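Local coordinates for 4-hydroxybenzoyl-CoA thioesterase (Pseudomonas sp. CBS3, PDB 1LO7), which hydrolyses 4-hydroxybenzoyl-CoA to 4-hydroxybenzoate and coenzyme A, the last of three steps that turn 4-chlorobenzoate into 4-hydroxybenzoate, at residues C42-I56 against A129-S141. Sequence-based numbering, arbitrary orientation.
Sequences CGLPPWRQTVVERGI and AIEVPADYIELCS. With 4CO (4-hydroxyphenacyl coenzyme A), chain B.
Tyr136 inserts its ring between Leu44 and Arg54, joining the C-terminal helix 134-140 of this hot dog fold to the segment that follows helix 25-41. From CB the side chain leaves with CG anti to its carbonyl carbon (chi1 -76°), directing the ring at residues 42-56. CG and CD2 lie under Leu44 CD2, a CH-pi contact 3.5 Å from the ring centroid, and CD1 meets Leu44 CG. CE2 meets Ile56 CD1 at 3.8 Å; CE1 lies 3.4 Å from Arg54 NH1, which CZ also meets. At the tip, OH touches Thr50 CG2 and shares a hydrogen bond with a water 2.6 Å away; that water accepts another from Arg54 NH1. Arg54 approaches the ring from the side opposite Leu44, an off-centre cation-pi contact. Its NH1 and NH2 grip Asp135 OD2 (2.7 Å) and OD1 (2.9 Å) end-on through the syn lone pairs, guanidinium and carboxylate 20° from coplanar. A leucine in place of Arg54 would probably leave Asp135 without its charged mate and the ring without its cation. Leu44 CD1 also packs on Leu139 CD1 and Cys140 SG. Leu44 thus covers one ring face; the guanidinium, restrained by its ion pair, shares the other side with Ile56 CD1.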
loop_
_atom_site.group_PDB
_atom_site.type_symbol
_atom_site.label_atom_id
_atom_site.label_comp_id
_atom_site.label_asym_id
_atom_site.label_seq_id
_atom_site.Cartn_x
_atom_site.Cartn_y
_atom_site.Cartn_z
ATOM N N CYS A 42 -18.650 17.864 4.012
ATOM C CA CYS A 42 -19.110 19.213 3.724
ATOM C C CYS A 42 -20.304 19.218 2.755
ATOM O O CYS A 42 -20.911 20.259 2.506
ATOM C CB CYS A 42 -17.994 20.142 3.232
ATOM S SG CYS A 42 -16.946 20.654 4.616
ATOM N N GLY A 43 -20.633 18.059 2.199
ATOM C CA GLY A 43 -21.790 17.989 1.286
ATOM C C GLY A 43 -21.504 17.847 -0.201
ATOM O O GLY A 43 -22.436 17.832 -0.992
ATOM N N LEU A 44 -20.247 17.735 -0.619
ATOM C CA LEU A 44 -20.039 17.573 -2.036
ATOM C C LEU A 44 -20.381 16.133 -2.376
ATOM O O LEU A 44 -20.286 15.192 -1.555
ATOM C CB LEU A 44 -18.544 17.767 -2.393
ATOM C CG LEU A 44 -18.063 19.221 -2.464
ATOM C CD1 LEU A 44 -17.914 19.861 -1.083
ATOM C CD2 LEU A 44 -16.723 19.282 -3.195
ATOM N N PRO A 45 -20.750 15.917 -3.606
ATOM C CA PRO A 45 -21.054 14.557 -4.005
ATOM C C PRO A 45 -19.745 13.779 -4.218
ATOM O O PRO A 45 -18.684 14.373 -4.340
ATOM C CB PRO A 45 -21.757 14.735 -5.373
ATOM C CG PRO A 45 -22.024 16.216 -5.588
ATOM C CD PRO A 45 -21.025 16.907 -4.676
ATOM N N PRO A 46 -19.808 12.469 -4.306
ATOM C CA PRO A 46 -18.618 11.680 -4.566
ATOM C C PRO A 46 -18.095 11.981 -5.957
ATOM O O PRO A 46 -18.882 12.327 -6.862
ATOM C CB PRO A 46 -19.063 10.202 -4.518
ATOM C CG PRO A 46 -20.549 10.221 -4.179
ATOM C CD PRO A 46 -20.989 11.653 -3.951
ATOM N N TRP A 47 -16.784 11.835 -6.138
ATOM C CA TRP A 47 -16.233 12.136 -7.448
ATOM C C TRP A 47 -16.912 11.337 -8.586
ATOM O O TRP A 47 -17.043 11.810 -9.713
ATOM C CB TRP A 47 -14.721 11.935 -7.493
ATOM C CG TRP A 47 -13.986 12.596 -6.356
ATOM C CD1 TRP A 47 -12.989 12.018 -5.636
ATOM C CD2 TRP A 47 -14.188 13.914 -5.815
ATOM N NE1 TRP A 47 -12.532 12.872 -4.681
ATOM C CE2 TRP A 47 -13.220 14.064 -4.767
ATOM C CE3 TRP A 47 -15.057 14.992 -6.132
ATOM C CZ2 TRP A 47 -13.106 15.232 -4.022
ATOM C CZ3 TRP A 47 -14.921 16.160 -5.383
ATOM C CH2 TRP A 47 -13.954 16.263 -4.348
ATOM N N ARG A 48 -17.347 10.090 -8.315
ATOM C CA ARG A 48 -18.004 9.252 -9.321
ATOM C C ARG A 48 -19.180 9.995 -9.928
ATOM O O ARG A 48 -19.510 9.850 -11.097
ATOM C CB ARG A 48 -18.490 8.016 -8.548
ATOM C CG ARG A 48 -18.852 6.790 -9.323
ATOM C CD ARG A 48 -19.407 5.759 -8.344
ATOM N NE ARG A 48 -18.356 5.165 -7.507
ATOM C CZ ARG A 48 -18.276 5.396 -6.206
ATOM N NH1 ARG A 48 -19.148 6.186 -5.570
ATOM N NH2 ARG A 48 -17.299 4.789 -5.526
ATOM N N GLN A 49 -19.835 10.791 -9.107
ATOM C CA GLN A 49 -20.972 11.543 -9.570
ATOM C C GLN A 49 -20.535 12.891 -10.183
ATOM O O GLN A 49 -21.019 13.328 -11.231
ATOM C CB GLN A 49 -21.952 11.694 -8.369
ATOM C CG GLN A 49 -23.170 12.595 -8.593
ATOM C CD GLN A 49 -24.022 12.659 -7.334
ATOM O OE1 GLN A 49 -24.061 11.691 -6.551
ATOM N NE2 GLN A 49 -24.657 13.816 -7.123
ATOM N N THR A 50 -19.595 13.591 -9.523
ATOM C CA THR A 50 -19.192 14.876 -10.073
ATOM C C THR A 50 -18.583 14.727 -11.457
ATOM O O THR A 50 -18.707 15.634 -12.278
ATOM C CB THR A 50 -18.201 15.652 -9.175
ATOM O OG1 THR A 50 -16.974 14.926 -9.021
ATOM C CG2 THR A 50 -18.800 15.947 -7.806
ATOM N N VAL A 51 -17.897 13.619 -11.710
ATOM C CA VAL A 51 -17.288 13.481 -13.041
ATOM C C VAL A 51 -18.342 13.430 -14.129
ATOM O O VAL A 51 -18.186 14.026 -15.198
ATOM C CB VAL A 51 -16.319 12.298 -13.112
ATOM C CG1 VAL A 51 -17.051 10.967 -13.023
ATOM C CG2 VAL A 51 -15.414 12.381 -14.349
ATOM N N VAL A 52 -19.449 12.749 -13.833
ATOM C CA VAL A 52 -20.560 12.637 -14.803
ATOM C C VAL A 52 -21.248 13.974 -14.973
ATOM O O VAL A 52 -21.539 14.416 -16.087
ATOM C CB VAL A 52 -21.572 11.543 -14.365
ATOM C CG1 VAL A 52 -22.836 11.587 -15.225
ATOM C CG2 VAL A 52 -20.887 10.182 -14.516
ATOM N N GLU A 53 -21.522 14.619 -13.861
ATOM C CA GLU A 53 -22.209 15.889 -13.865
ATOM C C GLU A 53 -21.506 17.099 -14.468
ATOM O O GLU A 53 -22.096 17.809 -15.303
ATOM C CB GLU A 53 -22.753 16.283 -12.526
ATOM C CG GLU A 53 -23.446 17.664 -12.659
ATOM C CD GLU A 53 -24.499 18.016 -11.642
ATOM O OE1 GLU A 53 -25.673 17.674 -11.743
ATOM O OE2 GLU A 53 -24.039 18.835 -10.714
ATOM N N ARG A 54 -20.266 17.290 -14.024
ATOM C CA ARG A 54 -19.509 18.430 -14.387
ATOM C C ARG A 54 -18.072 18.204 -14.791
ATOM O O ARG A 54 -17.327 19.155 -15.050
ATOM C CB ARG A 54 -19.644 19.478 -13.286
ATOM C CG ARG A 54 -19.139 19.029 -11.936
ATOM C CD ARG A 54 -19.778 19.810 -10.775
ATOM N NE ARG A 54 -19.434 21.250 -10.712
ATOM C CZ ARG A 54 -19.888 22.073 -9.762
ATOM N NH1 ARG A 54 -20.697 21.675 -8.789
ATOM N NH2 ARG A 54 -19.531 23.328 -9.803
ATOM N N GLY A 55 -17.678 16.950 -14.871
ATOM C CA GLY A 55 -16.336 16.609 -15.319
ATOM C C GLY A 55 -15.265 16.560 -14.235
ATOM O O GLY A 55 -14.120 16.229 -14.528
ATOM N N ILE A 56 -15.634 16.883 -12.997
ATOM C CA ILE A 56 -14.670 16.917 -11.889
ATOM C C ILE A 56 -14.258 15.542 -11.453
ATOM O O ILE A 56 -15.096 14.763 -11.042
ATOM C CB ILE A 56 -15.165 17.837 -10.771
ATOM C CG1 ILE A 56 -15.279 19.286 -11.344
ATOM C CG2 ILE A 56 -14.268 17.795 -9.529
ATOM C CD1 ILE A 56 -15.886 20.272 -10.346
ATOM N N ALA A 129 -6.456 21.718 -14.135
ATOM C CA ALA A 129 -7.052 22.352 -12.988
ATOM C C ALA A 129 -8.109 23.362 -13.364
ATOM O O ALA A 129 -8.055 23.992 -14.427
ATOM C CB ALA A 129 -5.991 23.115 -12.204
ATOM N N ILE A 130 -9.081 23.535 -12.468
ATOM C CA ILE A 130 -10.117 24.515 -12.746
ATOM C C ILE A 130 -10.226 25.497 -11.586
ATOM O O ILE A 130 -9.754 25.276 -10.491
ATOM C CB ILE A 130 -11.467 23.864 -12.927
ATOM C CG1 ILE A 130 -11.852 23.142 -11.632
ATOM C CG2 ILE A 130 -11.417 22.866 -14.061
ATOM C CD1 ILE A 130 -13.288 22.605 -11.656
ATOM N N GLU A 131 -10.840 26.621 -11.863
ATOM C CA GLU A 131 -11.024 27.575 -10.826
ATOM C C GLU A 131 -11.880 26.912 -9.773
ATOM O O GLU A 131 -12.793 26.150 -10.099
ATOM C CB GLU A 131 -11.769 28.730 -11.476
ATOM C CG GLU A 131 -12.239 29.824 -10.530
ATOM C CD GLU A 131 -12.753 30.918 -11.393
ATOM O OE1 GLU A 131 -12.025 31.611 -12.064
ATOM O OE2 GLU A 131 -14.063 30.969 -11.423
ATOM N N VAL A 132 -11.576 27.164 -8.506
ATOM C CA VAL A 132 -12.365 26.511 -7.466
ATOM C C VAL A 132 -13.844 26.836 -7.641
ATOM O O VAL A 132 -14.194 27.982 -7.656
ATOM C CB VAL A 132 -11.870 26.845 -6.055
ATOM C CG1 VAL A 132 -12.700 26.126 -5.011
ATOM C CG2 VAL A 132 -10.417 26.449 -5.888
ATOM N N PRO A 133 -14.717 25.822 -7.765
ATOM C CA PRO A 133 -16.138 26.122 -7.926
ATOM C C PRO A 133 -16.737 26.915 -6.760
ATOM O O PRO A 133 -16.584 26.586 -5.575
ATOM C CB PRO A 133 -16.844 24.775 -8.121
ATOM C CG PRO A 133 -15.733 23.850 -8.627
ATOM C CD PRO A 133 -14.444 24.372 -7.985
ATOM N N ALA A 134 -17.416 28.006 -7.106
ATOM C CA ALA A 134 -18.018 28.836 -6.079
ATOM C C ALA A 134 -18.954 28.061 -5.184
ATOM O O ALA A 134 -19.007 28.289 -3.985
ATOM C CB ALA A 134 -18.779 29.970 -6.749
ATOM N N ASP A 135 -19.717 27.132 -5.778
ATOM C CA ASP A 135 -20.665 26.341 -5.001
ATOM C C ASP A 135 -19.951 25.460 -3.988
ATOM O O ASP A 135 -20.446 25.192 -2.923
ATOM C CB ASP A 135 -21.702 25.532 -5.844
ATOM C CG ASP A 135 -21.069 24.718 -6.914
ATOM O OD1 ASP A 135 -20.091 25.096 -7.513
ATOM O OD2 ASP A 135 -21.659 23.581 -7.180
ATOM N N TYR A 136 -18.766 25.017 -4.333
ATOM C CA TYR A 136 -18.010 24.170 -3.414
ATOM C C TYR A 136 -17.482 24.980 -2.246
ATOM O O TYR A 136 -17.483 24.516 -1.101
ATOM C CB TYR A 136 -16.868 23.495 -4.184
ATOM C CG TYR A 136 -17.360 22.366 -5.033
ATOM C CD1 TYR A 136 -18.701 21.974 -5.058
ATOM C CD2 TYR A 136 -16.463 21.711 -5.883
ATOM C CE1 TYR A 136 -19.150 20.939 -5.889
ATOM C CE2 TYR A 136 -16.876 20.654 -6.686
ATOM C CZ TYR A 136 -18.223 20.271 -6.699
ATOM O OH TYR A 136 -18.610 19.210 -7.526
ATOM N N ILE A 137 -17.037 26.204 -2.529
ATOM C CA ILE A 137 -16.544 27.061 -1.479
ATOM C C ILE A 137 -17.668 27.285 -0.490
ATOM O O ILE A 137 -17.504 27.230 0.742
ATOM C CB ILE A 137 -16.062 28.369 -2.033
ATOM C CG1 ILE A 137 -14.772 28.049 -2.727
ATOM C CG2 ILE A 137 -15.685 29.313 -0.901
ATOM C CD1 ILE A 137 -14.127 29.285 -3.318
ATOM N N GLU A 138 -18.845 27.500 -1.045
ATOM C CA GLU A 138 -19.976 27.700 -0.137
ATOM C C GLU A 138 -20.288 26.470 0.757
ATOM O O GLU A 138 -20.558 26.580 1.970
ATOM C CB GLU A 138 -21.239 28.148 -0.877
ATOM C CG GLU A 138 -22.315 28.506 0.168
ATOM C CD GLU A 138 -22.110 29.871 0.768
ATOM O OE1 GLU A 138 -21.426 30.742 0.242
ATOM O OE2 GLU A 138 -22.741 29.994 1.913
ATOM N N LEU A 139 -20.247 25.268 0.183
ATOM C CA LEU A 139 -20.537 24.076 0.957
ATOM C C LEU A 139 -19.520 23.902 2.055
ATOM O O LEU A 139 -19.862 23.435 3.146
ATOM C CB LEU A 139 -20.490 22.779 0.108
ATOM C CG LEU A 139 -21.657 22.596 -0.848
ATOM C CD1 LEU A 139 -21.342 21.448 -1.792
ATOM C CD2 LEU A 139 -22.939 22.284 -0.064
ATOM N N CYS A 140 -18.261 24.255 1.746
ATOM C CA CYS A 140 -17.181 24.083 2.727
ATOM C C CYS A 140 -17.090 25.169 3.790
ATOM O O CYS A 140 -16.380 25.040 4.793
ATOM C CB CYS A 140 -15.826 23.949 2.007
ATOM S SG CYS A 140 -15.777 22.455 0.946
ATOM N N SER A 141 -17.799 26.260 3.588
ATOM C CA SER A 141 -17.758 27.358 4.537
ATOM C C SER A 141 -18.540 27.086 5.796
ATOM O O SER A 141 -19.374 26.157 5.770
ATOM C CB SER A 141 -18.353 28.599 3.928
ATOM O OG SER A 141 -19.755 28.443 4.075
ATOM O OXT SER A 141 -18.240 27.778 6.784
HETATM N N1A 4CO B . 2.985 24.923 -5.343
HETATM C C2A 4CO B . 1.897 25.726 -5.141
HETATM N N3A 4CO B . 0.864 25.879 -5.927
HETATM C C4A 4CO B . 0.949 25.110 -7.033
HETATM C C5A 4CO B . 1.991 24.265 -7.375
HETATM C C6A 4CO B . 3.056 24.168 -6.467
HETATM N N6A 4CO B . 4.099 23.392 -6.672
HETATM N N7A 4CO B . 1.751 23.646 -8.599
HETATM C C8A 4CO B . 0.569 24.136 -8.993
HETATM N N9A 4CO B . 0.057 25.038 -8.097
HETATM C C1D 4CO B . -1.161 25.844 -8.223
HETATM C C2D 4CO B . -1.006 26.938 -9.275
HETATM O O2D 4CO B . -0.279 28.060 -8.769
HETATM C C3D 4CO B . -2.468 27.297 -9.477
HETATM O O3D 4CO B . -2.989 27.896 -8.318
HETATM P P3D 4CO B . -3.825 29.237 -8.369
HETATM O O7A 4CO B . -2.863 30.320 -8.407
HETATM O O8A 4CO B . -4.700 29.238 -9.546
HETATM O O9A 4CO B . -4.676 29.289 -7.071
HETATM C C4D 4CO B . -3.055 25.890 -9.515
HETATM O O4D 4CO B . -2.117 25.039 -8.787
HETATM C C5D 4CO B . -3.397 25.322 -10.861
HETATM O O5D 4CO B . -2.169 25.082 -11.553
HETATM P P1A 4CO B . -2.037 25.595 -13.049
HETATM O O1A 4CO B . -0.612 25.381 -13.346
HETATM O O2A 4CO B . -2.445 26.973 -13.201
HETATM O O3A 4CO B . -2.950 24.775 -13.949
HETATM P P2A 4CO B . -2.688 23.425 -14.775
HETATM O O4A 4CO B . -4.009 23.001 -15.288
HETATM O O5A 4CO B . -1.803 23.736 -15.895
HETATM O O6A 4CO B . -1.826 22.304 -13.932
HETATM C CBP 4CO B . -2.090 20.235 -12.875
HETATM C CCP 4CO B . -2.455 21.720 -12.822
HETATM C CDP 4CO B . -2.541 19.598 -14.201
HETATM C CEP 4CO B . -2.670 19.514 -11.665
HETATM C CAP 4CO B . -0.568 20.041 -12.978
HETATM O OAP 4CO B . 0.086 20.677 -11.878
HETATM C C9P 4CO B . -0.187 18.583 -12.729
HETATM O O9P 4CO B . -0.528 17.721 -13.511
HETATM N N8P 4CO B . 0.502 18.276 -11.490
HETATM C C7P 4CO B . 0.602 16.831 -11.250
HETATM C C6P 4CO B . -0.580 16.303 -10.425
HETATM C C5P 4CO B . -0.232 14.902 -9.908
HETATM O O5P 4CO B . 0.086 13.983 -10.655
HETATM N N4P 4CO B . -0.346 14.790 -8.473
HETATM C C3P 4CO B . 0.088 13.521 -7.908
HETATM C C2P 4CO B . -0.919 12.429 -8.153
HETATM S S1P 4CO B . -2.629 12.967 -8.105
HETATM O O1B 4CO B . -3.398 10.950 -5.655
HETATM C C1B 4CO B . -4.096 11.394 -6.549
HETATM C C2B 4CO B . -5.417 11.950 -6.232
HETATM C C3B 4CO B . -6.222 12.448 -7.286
HETATM C C4B 4CO B . -7.486 12.958 -7.003
HETATM C C5B 4CO B . -7.963 12.947 -5.675
HETATM O O2B 4CO B . -9.266 13.398 -5.377
HETATM C C6B 4CO B . -7.134 12.466 -4.623
HETATM C C7B 4CO B . -5.850 11.961 -4.906
HETATM C CB 4CO B . -3.615 11.424 -7.952
HETATM O O HOH W 1 -22.272 22.019 3.911
HETATM O O HOH W 2 -21.150 18.882 -7.824
#